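Local coordinates for protein carbon monoxide dehydrogenase (PDB 6T7J) that probably catalyses the oxidation of carbon monoxide to carbon dioxide, passing electrons along iron-sulfur clusters, and is captured here with a nickel-free cluster C, at residues E28-K33 / R401-I406; Y261-V266 / P397-D402; V9-V14 / G19-I24; V316-S321 / W482-A487; H37-Q42 / N452-K457. One frame throughout, in Å; residues are numbered along the deposited sequence.

Contact 1. Residues E28-K33 / R401-I406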
# COMPACT_ATOMS: atom_id res chain seq x y z
N GLU A 28 -15.67 29.95 15.84
CA GLU A 28 -16.57 30.65 14.92
C GLU A 28 -16.42 32.16 15.06
O GLU A 28 -16.30 32.88 14.06
CB GLU A 28 -18.01 30.23 15.16
CG GLU A 28 -18.29 28.78 14.82
CD GLU A 28 -19.69 28.57 14.31
OE1 GLU A 28 -20.49 29.52 14.37
OE2 GLU A 28 -19.99 27.44 13.86
N GLU A 29 -16.44 32.67 16.29
CA GLU A 29 -16.35 34.11 16.48
C GLU A 29 -14.97 34.64 16.10
O GLU A 29 -14.83 35.81 15.75
CB GLU A 29 -16.70 34.49 17.92
CG GLU A 29 -18.18 34.78 18.13
CD GLU A 29 -18.53 36.25 17.95
OE1 GLU A 29 -18.53 36.99 18.96
OE2 GLU A 29 -18.81 36.67 16.81
N GLU A 30 -13.94 33.79 16.15
CA GLU A 30 -12.62 34.16 15.67
C GLU A 30 -12.43 33.88 14.18
O GLU A 30 -11.40 34.27 13.62
CB GLU A 30 -11.53 33.43 16.46
CG GLU A 30 -10.97 34.24 17.62
CD GLU A 30 -10.43 33.36 18.73
OE1 GLU A 30 -10.96 33.43 19.85
OE2 GLU A 30 -9.48 32.59 18.47
N GLY A 31 -13.39 33.22 13.54
CA GLY A 31 -13.27 32.90 12.13
C GLY A 31 -12.31 31.77 11.83
O GLY A 31 -11.66 31.79 10.78
N ILE A 32 -12.20 30.80 12.73
CA ILE A 32 -11.28 29.67 12.58
C ILE A 32 -12.10 28.42 12.30
O ILE A 32 -12.98 28.06 13.10
CB ILE A 32 -10.41 29.50 13.83
CG1 ILE A 32 -9.48 30.70 14.01
CG2 ILE A 32 -9.61 28.21 13.75
CD1 ILE A 32 -8.68 30.68 15.29
N LYS A 33 -11.82 27.77 11.18
CA LYS A 33 -12.55 26.57 10.79
C LYS A 33 -12.04 25.36 11.55
O LYS A 33 -10.83 25.16 11.68
CB LYS A 33 -12.42 26.33 9.28
CG LYS A 33 -12.94 27.46 8.41
CD LYS A 33 -13.13 27.00 6.97
CE LYS A 33 -13.28 28.18 6.03
NZ LYS A 33 -13.67 27.75 4.66
N ARG A 401 -3.25 36.50 26.35
CA ARG A 401 -4.10 36.23 27.50
C ARG A 401 -5.50 36.82 27.33
O ARG A 401 -6.44 36.35 27.98
CB ARG A 401 -3.46 36.78 28.77
CG ARG A 401 -2.17 36.06 29.16
CD ARG A 401 -1.88 36.20 30.65
NE ARG A 401 -0.80 35.32 31.07
CZ ARG A 401 -0.97 34.09 31.54
NH1 ARG A 401 0.08 33.37 31.90
NH2 ARG A 401 -2.19 33.58 31.65
N ASP A 402 -5.65 37.83 26.46
CA ASP A 402 -6.97 38.39 26.18
C ASP A 402 -7.86 37.42 25.42
O ASP A 402 -9.09 37.56 25.47
CB ASP A 402 -6.82 39.69 25.39
CG ASP A 402 -5.90 39.53 24.19
OD1 ASP A 402 -4.76 39.06 24.37
OD2 ASP A 402 -6.32 39.88 23.06
N ARG A 403 -7.28 36.44 24.72
CA ARG A 403 -8.04 35.49 23.92
C ARG A 403 -7.96 34.07 24.48
O ARG A 403 -8.09 33.10 23.74
CB ARG A 403 -7.54 35.50 22.47
CG ARG A 403 -7.48 36.88 21.84
CD ARG A 403 -6.56 36.89 20.63
NE ARG A 403 -6.96 35.90 19.64
CZ ARG A 403 -6.16 35.41 18.70
NH1 ARG A 403 -6.62 34.52 17.83
NH2 ARG A 403 -4.90 35.81 18.63
N VAL A 404 -7.75 33.94 25.78
CA VAL A 404 -7.60 32.64 26.43
C VAL A 404 -8.93 32.24 27.04
O VAL A 404 -9.53 33.01 27.80
CB VAL A 404 -6.48 32.67 27.49
CG1 VAL A 404 -6.60 31.46 28.42
CG2 VAL A 404 -5.12 32.69 26.82
N HIS A 405 -9.39 31.03 26.72
CA HIS A 405 -10.59 30.46 27.33
C HIS A 405 -10.37 28.96 27.48
O HIS A 405 -10.55 28.20 26.52
CB HIS A 405 -11.84 30.75 26.50
CG HIS A 405 -13.08 30.10 27.02
ND1 HIS A 405 -13.99 30.77 27.81
CD2 HIS A 405 -13.57 28.85 26.88
CE1 HIS A 405 -14.98 29.96 28.13
NE2 HIS A 405 -14.75 28.78 27.58
N ILE A 406 -9.96 28.54 28.67
CA ILE A 406 -9.79 27.13 29.00
C ILE A 406 -11.07 26.66 29.68
O ILE A 406 -11.46 27.25 30.70
CB ILE A 406 -8.57 26.90 29.90
CG1 ILE A 406 -7.30 27.42 29.22
CG2 ILE A 406 -8.43 25.43 30.25
CD1 ILE A 406 -6.09 27.44 30.13
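A single charge pair joins these segments: Glu-30 OE2 stands 3.5 Å from Arg-403 NH1, a salt bridge at the long end of the range, without a hydrogen bond. The carboxylate oxygen comes in at the edge of the guanidinium, near its plane, while the two flat groups are turned 79° against each other. The long side chains bridge a wide gap, the nearest CA atoms, those of Glu-30 and Arg-403, being 9.5 Å apart. Glu-30 runs extended beyond CG, whereas Arg-403 bends at chi3 (57°), bringing its NH1 round to the carboxylate.

Stronger polar partners lie outside the pair. Lys-26 NZ forms a salt bridge with Glu-30 OE1 and also bonds Arg-403 O, so one ammonium ties both segments together. Arg-403 NH1 donates to Cys-354 O and its guanidinium makes a cation-pi contact with Tyr-355. Glu-30 OE2 also has a weak hydrogen bond with Tyr-355 OH, so the pair is one link of a wider polar network.

Behind Glu-30 the helix closes in a Schellman motif. Gly-31 adopts positive phi, and its N bonds Glu-28 O at 3.0 Å. The contact thus lies at the surface, linking the C-terminal end of helix 20-30 to the loop between helix 381-395 and strand 411-415, with His-405 further along that loop bonded back to Glu-22 of the same helix.

Contact 2. Residues Y261-V266 / P397-D402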
# COMPACT_ATOMS: atom_id res chain seq x y z
N TYR A 261 0.94 28.38 33.86
CA TYR A 261 2.00 27.45 33.49
C TYR A 261 2.15 27.42 31.98
O TYR A 261 1.17 27.57 31.24
CB TYR A 261 1.71 26.03 33.99
CG TYR A 261 1.73 25.84 35.49
CD1 TYR A 261 0.69 26.33 36.28
CD2 TYR A 261 2.77 25.17 36.11
CE1 TYR A 261 0.70 26.15 37.65
CE2 TYR A 261 2.79 24.99 37.49
CZ TYR A 261 1.75 25.48 38.25
OH TYR A 261 1.76 25.31 39.61
N VAL A 262 3.39 27.25 31.52
CA VAL A 262 3.62 26.88 30.14
C VAL A 262 2.85 25.60 29.85
O VAL A 262 2.88 24.66 30.65
CB VAL A 262 5.13 26.69 29.87
CG1 VAL A 262 5.37 26.27 28.43
CG2 VAL A 262 5.89 27.96 30.22
N ASN A 263 2.13 25.57 28.74
CA ASN A 263 1.35 24.39 28.37
C ASN A 263 1.98 23.75 27.14
O ASN A 263 2.09 24.40 26.09
CB ASN A 263 -0.11 24.75 28.09
CG ASN A 263 -0.88 25.09 29.36
OD1 ASN A 263 -0.82 24.36 30.35
ND2 ASN A 263 -1.61 26.20 29.33
N ILE A 264 2.40 22.50 27.27
CA ILE A 264 3.01 21.76 26.17
C ILE A 264 2.16 20.53 25.89
O ILE A 264 1.97 19.69 26.78
CB ILE A 264 4.46 21.36 26.47
CG1 ILE A 264 5.30 22.59 26.80
CG2 ILE A 264 5.06 20.60 25.30
CD1 ILE A 264 6.73 22.26 27.17
N VAL A 265 1.65 20.42 24.66
CA VAL A 265 0.83 19.28 24.26
C VAL A 265 1.71 18.29 23.51
O VAL A 265 2.54 18.69 22.68
CB VAL A 265 -0.36 19.73 23.39
CG1 VAL A 265 -1.20 18.53 22.97
CG2 VAL A 265 -1.21 20.75 24.14
N VAL A 266 1.57 17.01 23.82
CA VAL A 266 2.21 15.93 23.07
C VAL A 266 1.12 15.18 22.32
O VAL A 266 0.21 14.60 22.93
CB VAL A 266 3.03 14.99 23.97
CG1 VAL A 266 4.36 15.63 24.33
CG2 VAL A 266 2.26 14.62 25.23
N PRO A 397 5.76 33.89 26.83
CA PRO A 397 5.39 35.32 26.92
C PRO A 397 4.48 35.80 25.80
O PRO A 397 3.88 36.88 25.94
CB PRO A 397 6.74 36.04 26.89
CG PRO A 397 7.70 35.06 27.41
CD PRO A 397 7.23 33.72 26.91
N ASN A 398 4.35 35.06 24.70
CA ASN A 398 3.55 35.49 23.56
C ASN A 398 2.10 35.04 23.65
O ASN A 398 1.35 35.26 22.69
CB ASN A 398 4.18 34.98 22.26
CG ASN A 398 5.54 35.57 22.00
OD1 ASN A 398 5.75 36.77 22.18
ND2 ASN A 398 6.48 34.73 21.58
N ARG A 399 1.70 34.43 24.75
CA ARG A 399 0.33 33.93 24.87
C ARG A 399 -0.65 35.09 24.92
O ARG A 399 -0.61 35.89 25.87
CB ARG A 399 0.18 33.07 26.12
CG ARG A 399 -1.27 32.74 26.45
CD ARG A 399 -1.40 32.14 27.83
NE ARG A 399 -0.68 30.87 27.95
CZ ARG A 399 -0.93 29.95 28.87
NH1 ARG A 399 -0.22 28.83 28.90
NH2 ARG A 399 -1.89 30.15 29.76
N PRO A 400 -1.55 35.24 23.94
CA PRO A 400 -2.56 36.30 24.02
C PRO A 400 -3.56 36.03 25.14
O PRO A 400 -4.59 35.38 24.91
CB PRO A 400 -3.23 36.26 22.64
CG PRO A 400 -3.05 34.84 22.19
CD PRO A 400 -1.73 34.38 22.75
N ARG A 401 -3.25 36.50 26.35
CA ARG A 401 -4.10 36.23 27.50
C ARG A 401 -5.50 36.82 27.33
O ARG A 401 -6.44 36.35 27.98
CB ARG A 401 -3.46 36.78 28.77
CG ARG A 401 -2.17 36.06 29.16
CD ARG A 401 -1.88 36.20 30.65
NE ARG A 401 -0.80 35.32 31.07
CZ ARG A 401 -0.97 34.09 31.54
NH1 ARG A 401 0.08 33.37 31.90
NH2 ARG A 401 -2.19 33.58 31.65
N ASP A 402 -5.65 37.83 26.46
CA ASP A 402 -6.97 38.39 26.18
C ASP A 402 -7.86 37.42 25.42
O ASP A 402 -9.09 37.56 25.47
CB ASP A 402 -6.82 39.69 25.39
CG ASP A 402 -5.90 39.53 24.19
OD1 ASP A 402 -4.76 39.06 24.37
OD2 ASP A 402 -6.32 39.88 23.06
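Arg-399 drives its guanidinium against the start of strand 261-268, where NH1 meets two groups at once. It lies 3.0 Å from Tyr-261 O, but the N-H points well off the oxygen (121°) and the bond is weak. It lies equally close, at 3.0 Å, to Asn-263 ND2, and there no bond is possible because both nitrogens are donors. The buried part is tight because of these two close neighbours of NH1. The amide and guanidinium planes are only 18° apart, yet neither partner approaches squarely over the face or at the edge. Arg-399 CG is anti to the backbone N (chi1 169°), and the chain then bends at chi3, which carries the guanidinium to the strand.

On the solvent side matters are looser. Arg-401 is exposed and comes no nearer than 5.4 Å to the strand; its NH1 donates to Glu-259 O, and one face of its guanidinium lies under Arg-399 CD, which sits 4.1 Å above the centre.

The two crowded donors are reconciled by acceptors around them. Glu-335 OE1 forms a salt bridge with Arg-399 NH1 and also takes the Asn-263 N-H. Lys-258 O accepts from both Asn-263 ND2 and Arg-399 NH2, and Ala-333 O is a second acceptor for ND2. Asn-299 ND2 donates to Asn-263 OD1, which fixes the rotation of the amide. The carboxylate of Glu-335 probably stabilises the positive charge of this buried arginine.

Contact 3. Residues V9-V14 / G19-I24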
# COMPACT_ATOMS: atom_id res chain seq x y z
N VAL A 9 -21.79 25.61 13.00
CA VAL A 9 -21.99 24.29 13.58
C VAL A 9 -22.91 24.44 14.79
O VAL A 9 -22.53 25.13 15.75
CB VAL A 9 -20.66 23.64 13.98
CG1 VAL A 9 -20.90 22.35 14.74
CG2 VAL A 9 -19.80 23.40 12.75
N PRO A 10 -24.10 23.83 14.79
CA PRO A 10 -24.94 23.85 16.00
C PRO A 10 -24.21 23.22 17.17
O PRO A 10 -24.14 21.99 17.29
CB PRO A 10 -26.18 23.04 15.59
CG PRO A 10 -25.73 22.23 14.40
CD PRO A 10 -24.73 23.08 13.69
N ALA A 11 -23.66 24.06 18.05
CA ALA A 11 -22.69 23.61 19.03
C ALA A 11 -23.31 22.94 20.25
O ALA A 11 -22.63 22.13 20.90
CB ALA A 11 -21.82 24.79 19.49
N LYS A 12 -24.56 23.24 20.59
CA LYS A 12 -25.12 22.69 21.82
C LYS A 12 -25.35 21.19 21.74
O LYS A 12 -25.41 20.53 22.79
CB LYS A 12 -26.42 23.40 22.18
CG LYS A 12 -26.53 23.75 23.66
CD LYS A 12 -25.25 24.40 24.17
CE LYS A 12 -25.19 24.40 25.69
NZ LYS A 12 -23.86 24.85 26.19
N GLY A 13 -25.46 20.62 20.54
CA GLY A 13 -25.63 19.19 20.40
C GLY A 13 -24.53 18.54 19.60
O GLY A 13 -24.69 17.41 19.11
N VAL A 14 -23.39 19.23 19.48
CA VAL A 14 -22.31 18.72 18.64
C VAL A 14 -21.52 17.62 19.34
O VAL A 14 -20.98 16.73 18.67
CB VAL A 14 -21.39 19.88 18.20
CG1 VAL A 14 -20.58 20.39 19.37
CG2 VAL A 14 -20.47 19.43 17.07
N GLY A 19 -17.13 21.36 27.18
CA GLY A 19 -16.09 22.25 26.71
C GLY A 19 -15.94 22.32 25.21
O GLY A 19 -15.41 23.31 24.69
N VAL A 20 -16.40 21.29 24.49
CA VAL A 20 -16.24 21.27 23.03
C VAL A 20 -17.10 22.36 22.39
O VAL A 20 -16.66 23.05 21.47
CB VAL A 20 -16.58 19.87 22.48
CG1 VAL A 20 -16.62 19.89 20.96
CG2 VAL A 20 -15.58 18.85 22.99
N ALA A 21 -18.34 22.52 22.86
CA ALA A 21 -19.24 23.51 22.29
C ALA A 21 -18.68 24.92 22.44
O ALA A 21 -18.66 25.71 21.48
CB ALA A 21 -20.61 23.41 22.94
N GLU A 22 -18.22 25.27 23.65
CA GLU A 22 -17.68 26.60 23.89
C GLU A 22 -16.54 26.91 22.92
O GLU A 22 -16.46 28.02 22.37
CB GLU A 22 -17.18 26.73 25.33
CG GLU A 22 -17.84 25.81 26.34
CD GLU A 22 -17.18 25.90 27.71
OE1 GLU A 22 -16.22 26.69 27.86
OE2 GLU A 22 -17.61 25.18 28.64
N LEU A 23 -15.67 25.93 22.67
CA LEU A 23 -14.51 26.18 21.83
C LEU A 23 -14.87 26.21 20.35
O LEU A 23 -14.25 26.96 19.59
CB LEU A 23 -13.43 25.14 22.11
CG LEU A 23 -12.40 25.51 23.18
CD1 LEU A 23 -13.04 26.21 24.37
CD2 LEU A 23 -11.67 24.27 23.63
N ILE A 24 -15.87 25.44 19.93
CA ILE A 24 -16.35 25.57 18.56
C ILE A 24 -16.93 26.96 18.34
O ILE A 24 -16.69 27.60 17.30
CB ILE A 24 -17.38 24.47 18.24
CG1 ILE A 24 -16.72 23.09 18.29
CG2 ILE A 24 -18.01 24.69 16.88
CD1 ILE A 24 -17.66 21.95 18.03
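Val-14 and Ile-24 meet tip to tip where an irregular N-terminal arm packs on the side of the first turns of helix 20-30, whose N-cap is Gly-19. Val-14 CG1 lies 3.6 Å from Ile-24 CD1, and Val-14 CG2 follows at 3.9 Å from the same methyl, so that the isoleucine end is held by both branches. The reach comes from torsion: Val-14 CG1 stands between the backbone N and the carbonyl carbon (chi1 71°), a hindered placement that turns CG1 to the helix.

Other apolar contacts are longer than this CG1 approach. The methyls of two alanines touch, Ala-11 CB to Ala-21 CB at 3.9 Å. Val-9 CB approaches Ile-24 CG2 at 4.1 Å, on the other branch of that side chain, and Val-14 CG1 reaches Val-20 CG1 at 4.3 Å. Trp-36 of helix 35-42 also touches Val-9, Val-14 and Ile-24.

No hydrogen bond crosses between the segments. Lys-12 NZ and Glu-22 OE2 carry opposite charges but stay 6.7 Å apart, whereas Val-9 N is tied further down the same helix, to Glu-28 OE2.

The backbones come nearest at the two alanines, whose small side chains let loop and helix close to 4.7 Å between the CA atoms of Ala-11 and Ala-21. The tightest point of all is a carbonyl against a methyl, Ala-11 O to Ala-21 CB at 3.1 Å.

Contact 4. Residues V316-S321 / W482-A487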
# COMPACT_ATOMS: atom_id res chain seq x y z
N VAL A 316 0.57 11.42 33.06
CA VAL A 316 0.42 12.72 32.40
C VAL A 316 -1.05 12.97 32.11
O VAL A 316 -1.74 12.07 31.58
CB VAL A 316 1.25 12.75 31.10
CG1 VAL A 316 1.03 14.05 30.35
CG2 VAL A 316 2.73 12.54 31.40
N PRO A 317 -1.59 14.14 32.44
CA PRO A 317 -3.01 14.40 32.15
C PRO A 317 -3.26 14.41 30.65
O PRO A 317 -2.45 14.91 29.87
CB PRO A 317 -3.25 15.77 32.78
CG PRO A 317 -1.90 16.41 32.85
CD PRO A 317 -0.94 15.28 33.10
N ILE A 318 -4.39 13.85 30.25
CA ILE A 318 -4.78 13.79 28.84
C ILE A 318 -5.81 14.89 28.59
O ILE A 318 -6.78 15.03 29.34
CB ILE A 318 -5.30 12.39 28.47
CG1 ILE A 318 -5.32 12.21 26.95
CG2 ILE A 318 -6.66 12.08 29.09
CD1 ILE A 318 -4.79 10.87 26.50
N ALA A 319 -5.57 15.69 27.55
CA ALA A 319 -6.36 16.89 27.32
C ALA A 319 -7.57 16.65 26.44
O ALA A 319 -8.56 17.40 26.55
CB ALA A 319 -5.48 17.98 26.70
N GLY A 320 -7.54 15.65 25.57
CA GLY A 320 -8.67 15.40 24.70
C GLY A 320 -8.33 14.36 23.66
O GLY A 320 -7.20 13.88 23.56
N SER A 321 -9.35 14.04 22.87
CA SER A 321 -9.25 13.01 21.85
C SER A 321 -9.04 13.65 20.47
O SER A 321 -8.70 14.84 20.36
CB SER A 321 -10.51 12.13 21.89
OG SER A 321 -11.67 12.88 21.59
N TRP A 482 -11.65 6.21 22.48
CA TRP A 482 -12.71 5.76 23.37
C TRP A 482 -12.29 5.90 24.81
O TRP A 482 -13.09 6.32 25.66
CB TRP A 482 -13.12 4.31 23.11
CG TRP A 482 -14.08 3.86 24.22
CD1 TRP A 482 -15.43 4.03 24.23
CD2 TRP A 482 -13.73 3.26 25.48
NE1 TRP A 482 -15.95 3.54 25.41
CE2 TRP A 482 -14.93 3.07 26.19
CE3 TRP A 482 -12.53 2.86 26.07
CZ2 TRP A 482 -14.97 2.49 27.45
CZ3 TRP A 482 -12.57 2.29 27.33
CH2 TRP A 482 -13.77 2.10 28.01
N SER A 483 -11.06 5.51 25.14
CA SER A 483 -10.62 5.61 26.52
C SER A 483 -10.49 7.07 26.94
O SER A 483 -10.82 7.41 28.08
CB SER A 483 -9.31 4.86 26.72
OG SER A 483 -9.46 3.51 26.33
N ILE A 484 -10.04 7.93 26.03
CA ILE A 484 -10.01 9.36 26.36
C ILE A 484 -11.43 9.87 26.64
O ILE A 484 -11.65 10.64 27.59
CB ILE A 484 -9.32 10.17 25.25
CG1 ILE A 484 -7.90 9.64 25.02
CG2 ILE A 484 -9.28 11.64 25.62
CD1 ILE A 484 -7.19 10.31 23.86
N ALA A 485 -12.40 9.44 25.84
CA ALA A 485 -13.79 9.87 26.04
C ALA A 485 -14.33 9.36 27.37
O ALA A 485 -14.96 10.11 28.12
CB ALA A 485 -14.65 9.37 24.88
N ALA A 486 -14.10 8.08 27.67
CA ALA A 486 -14.57 7.51 28.93
C ALA A 486 -13.91 8.19 30.12
O ALA A 486 -14.56 8.41 31.15
CB ALA A 486 -14.29 6.00 28.95
N ALA A 487 -12.63 8.55 29.99
CA ALA A 487 -11.94 9.23 31.08
C ALA A 487 -12.48 10.63 31.28
O ALA A 487 -12.65 11.08 32.42
CB ALA A 487 -10.44 9.26 30.79
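Ile-484 of helix 480-489 packs beside strand 318-320, and each of its side-chain atoms finds a neighbour. CB begins the contact by lying 4.1 Å from Ser-321 CB. From there the two branches part. The CG2 methyl presses on the peptide that joins Gly-320 to Ser-321, 3.5 Å from Gly-320 C and 3.7 Å from Ser-321 N. The methyl rests directly on this peptide. On the other branch, Ile-484 CG1 is anti to the carbonyl carbon (chi1 -57°) and turns to the strand's isoleucine, with Ile-484 CG1 lying 3.7 Å from Ile-318 CD1. At the tip, Ile-484 CD1 touches Ile-318 CD1 at 3.6 Å and Gly-320 O at the same 3.6 Å. The two isoleucine side chains cross at about a right angle, so the end of one lies across the other.

No hydrogen bond spans the segments; the polar group at this boundary is served from elsewhere. Ser-321 OG is hydrogen-bonded to Asn-452 OD1 and weakly to His-458 NE2, while its CB carries the contact with the helix. The Ser-321 side chain is about 6 Å from the broken cluster, and Phe-322 and Cys-481, next to the two segments in sequence, line the cluster pocket.

The contact therefore joins strand 318-320, at one end of the parallel sheet that includes 297-303 and 261-268, with strand 248-252 bonded beside it, to the helix that follows strand 474-478 of the other parallel sheet. Asn-308 of helix 304-314 packs on both isoleucines, and Ala-252 of strand 248-252 touches Ile-318 and Ala-487.

Contact 5. Residues H37-Q42 / N452-K457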
# COMPACT_ATOMS: atom_id res chain seq x y z
N HIS A 37 -16.80 22.37 10.63
CA HIS A 37 -17.12 23.33 9.58
C HIS A 37 -16.73 22.79 8.21
O HIS A 37 -17.49 22.94 7.24
CB HIS A 37 -16.41 24.66 9.85
CG HIS A 37 -16.71 25.25 11.19
ND1 HIS A 37 -15.90 25.06 12.29
CD2 HIS A 37 -17.74 26.03 11.61
CE1 HIS A 37 -16.42 25.70 13.33
NE2 HIS A 37 -17.53 26.29 12.94
N ARG A 38 -15.56 22.16 8.10
CA ARG A 38 -15.13 21.64 6.81
C ARG A 38 -15.93 20.41 6.40
O ARG A 38 -16.20 20.22 5.21
CB ARG A 38 -13.63 21.34 6.86
CG ARG A 38 -12.78 22.59 7.08
CD ARG A 38 -11.30 22.31 6.96
NE ARG A 38 -10.83 21.39 7.99
CZ ARG A 38 -10.36 21.77 9.17
NH1 ARG A 38 -10.29 23.06 9.48
NH2 ARG A 38 -9.97 20.87 10.06
N LEU A 39 -16.35 19.59 7.37
CA LEU A 39 -17.30 18.53 7.07
C LEU A 39 -18.58 19.09 6.48
O LEU A 39 -19.11 18.56 5.49
CB LEU A 39 -17.62 17.72 8.33
CG LEU A 39 -18.79 16.75 8.18
CD1 LEU A 39 -18.44 15.63 7.21
CD2 LEU A 39 -19.22 16.18 9.53
N LEU A 40 -19.10 20.17 7.07
CA LEU A 40 -20.28 20.83 6.51
C LEU A 40 -20.01 21.35 5.10
O LEU A 40 -20.88 21.28 4.23
CB LEU A 40 -20.73 21.97 7.42
CG LEU A 40 -21.36 21.58 8.76
CD1 LEU A 40 -21.78 22.81 9.54
CD2 LEU A 40 -22.53 20.64 8.55
N GLU A 41 -18.80 21.87 4.87
CA GLU A 41 -18.45 22.35 3.54
C GLU A 41 -18.37 21.20 2.53
O GLU A 41 -18.56 21.43 1.33
CB GLU A 41 -17.12 23.10 3.58
CG GLU A 41 -17.17 24.43 4.31
CD GLU A 41 -16.08 25.38 3.87
OE1 GLU A 41 -15.52 25.17 2.77
OE2 GLU A 41 -15.79 26.33 4.61
N GLN A 42 -18.09 19.98 2.99
CA GLN A 42 -18.00 18.85 2.08
C GLN A 42 -19.36 18.30 1.67
O GLN A 42 -19.44 17.55 0.69
CB GLN A 42 -17.18 17.72 2.71
CG GLN A 42 -15.69 18.01 2.79
CD GLN A 42 -15.04 18.15 1.42
OE1 GLN A 42 -15.48 17.53 0.45
NE2 GLN A 42 -13.99 18.96 1.34
N ASN A 452 -12.50 9.33 16.48
CA ASN A 452 -13.66 10.21 16.46
C ASN A 452 -13.98 10.55 15.02
O ASN A 452 -13.09 10.63 14.17
CB ASN A 452 -13.40 11.50 17.25
CG ASN A 452 -13.44 11.29 18.75
OD1 ASN A 452 -12.61 11.84 19.48
ND2 ASN A 452 -14.40 10.51 19.22
N ASN A 453 -15.26 10.74 14.75
CA ASN A 453 -15.73 11.08 13.41
C ASN A 453 -16.84 12.11 13.53
O ASN A 453 -17.89 11.83 14.14
CB ASN A 453 -16.23 9.83 12.68
CG ASN A 453 -16.40 10.04 11.19
OD1 ASN A 453 -16.87 11.09 10.75
ND2 ASN A 453 -16.05 9.03 10.40
N PRO A 454 -16.67 13.32 12.98
CA PRO A 454 -17.70 14.36 13.12
C PRO A 454 -19.01 14.03 12.43
O PRO A 454 -19.96 14.81 12.54
CB PRO A 454 -17.04 15.60 12.49
CG PRO A 454 -16.01 15.05 11.56
CD PRO A 454 -15.52 13.78 12.18
N LYS A 455 -19.10 12.90 11.71
CA LYS A 455 -20.38 12.49 11.15
C LYS A 455 -21.34 12.01 12.23
O LYS A 455 -22.56 12.09 12.06
CB LYS A 455 -20.17 11.39 10.11
CG LYS A 455 -19.37 11.84 8.90
CD LYS A 455 -19.13 10.71 7.93
CE LYS A 455 -18.42 11.20 6.68
NZ LYS A 455 -18.72 10.34 5.50
N VAL A 456 -20.80 11.50 13.34
CA VAL A 456 -21.60 11.12 14.50
C VAL A 456 -21.29 12.08 15.64
O VAL A 456 -20.25 12.76 15.65
CB VAL A 456 -21.35 9.66 14.92
CG1 VAL A 456 -21.71 8.71 13.79
CG2 VAL A 456 -19.90 9.47 15.35
N LYS A 457 -22.21 12.15 16.60
CA LYS A 457 -22.04 13.05 17.73
C LYS A 457 -20.76 12.73 18.49
O LYS A 457 -20.47 11.56 18.77
CB LYS A 457 -23.26 12.97 18.66
CG LYS A 457 -23.23 14.00 19.78
CD LYS A 457 -24.56 14.09 20.50
CE LYS A 457 -24.55 15.24 21.50
NZ LYS A 457 -25.90 15.48 22.10
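Lys-455 NZ is gripped by two carbonyl oxygens, Gln-45 OE1 of its own chain and Gly-61 O of the second subunit, while the aliphatic stem of Lys-455 lies against Leu-39. The lysine sits in a type I beta turn from Asn-453 to Val-456, combined with an Asx turn. Asn-453 OD1 accepts from Lys-455 N at 3.0 Å in a nearly straight bond (164°), with the donor tilted 27° from the carbonyl plane, and Val-456 N bonds Asn-453 O at 3.0 Å to complete the turn. Pro-454 occupies the second position of the turn.

Across the contact the meeting is apolar, and Leu-39 makes every contact from the helix. CG of Leu-39 is anti to the backbone N (chi1 169°), which directs the forked end from helix 35-42 toward the turn. CD1 takes the lysine side, with Leu-39 CD1 4.3 Å from Lys-455 CG, and the other methyl leans on the proline.

Subunit packing frames the whole arrangement. Pro-454 touches Met-60 and Lys-455 touches Ala-59 of the second subunit, while Gln-42 OE1 accepts from Arg-64 N of that subunit, a residue of the two-iron cluster's pocket. Pro-454 lies about 9 Å from the broken cluster and Lys-455 about 11 Å from a two-iron cluster, measured from their side chains, so the turn lies near both metal sites.

Leu-39 CD2 lies against Pro-454, 3.7 Å from Pro-454 CB and 3.4 Å from Pro-454 O.

In the fold
Contact 3 comes first along the chain and closes before the others open; contacts 1 and 5 begin on helices 20-30 and 35-42, which follow one another, and return much later to the 401-406 loop and the 452-457 turn. Contacts 1 and 2 share Arg-401 and Asp-402, with centres 14 Å apart. Contacts 3 and 5, at 12 Å, pack through Val-9, His-37 and Leu-40. Contacts 2 and 4, their centres 21 Å apart, both reach the first parallel sheet. Contact 4 meets contact 5 through the Ser-321 to Asn-452 hydrogen bond. Contacts 1, 3 and 5 thus hold the N-terminal region against the rest of the chain, contact 5 at the subunit interface, while contacts 2 and 4 are buried along that sheet.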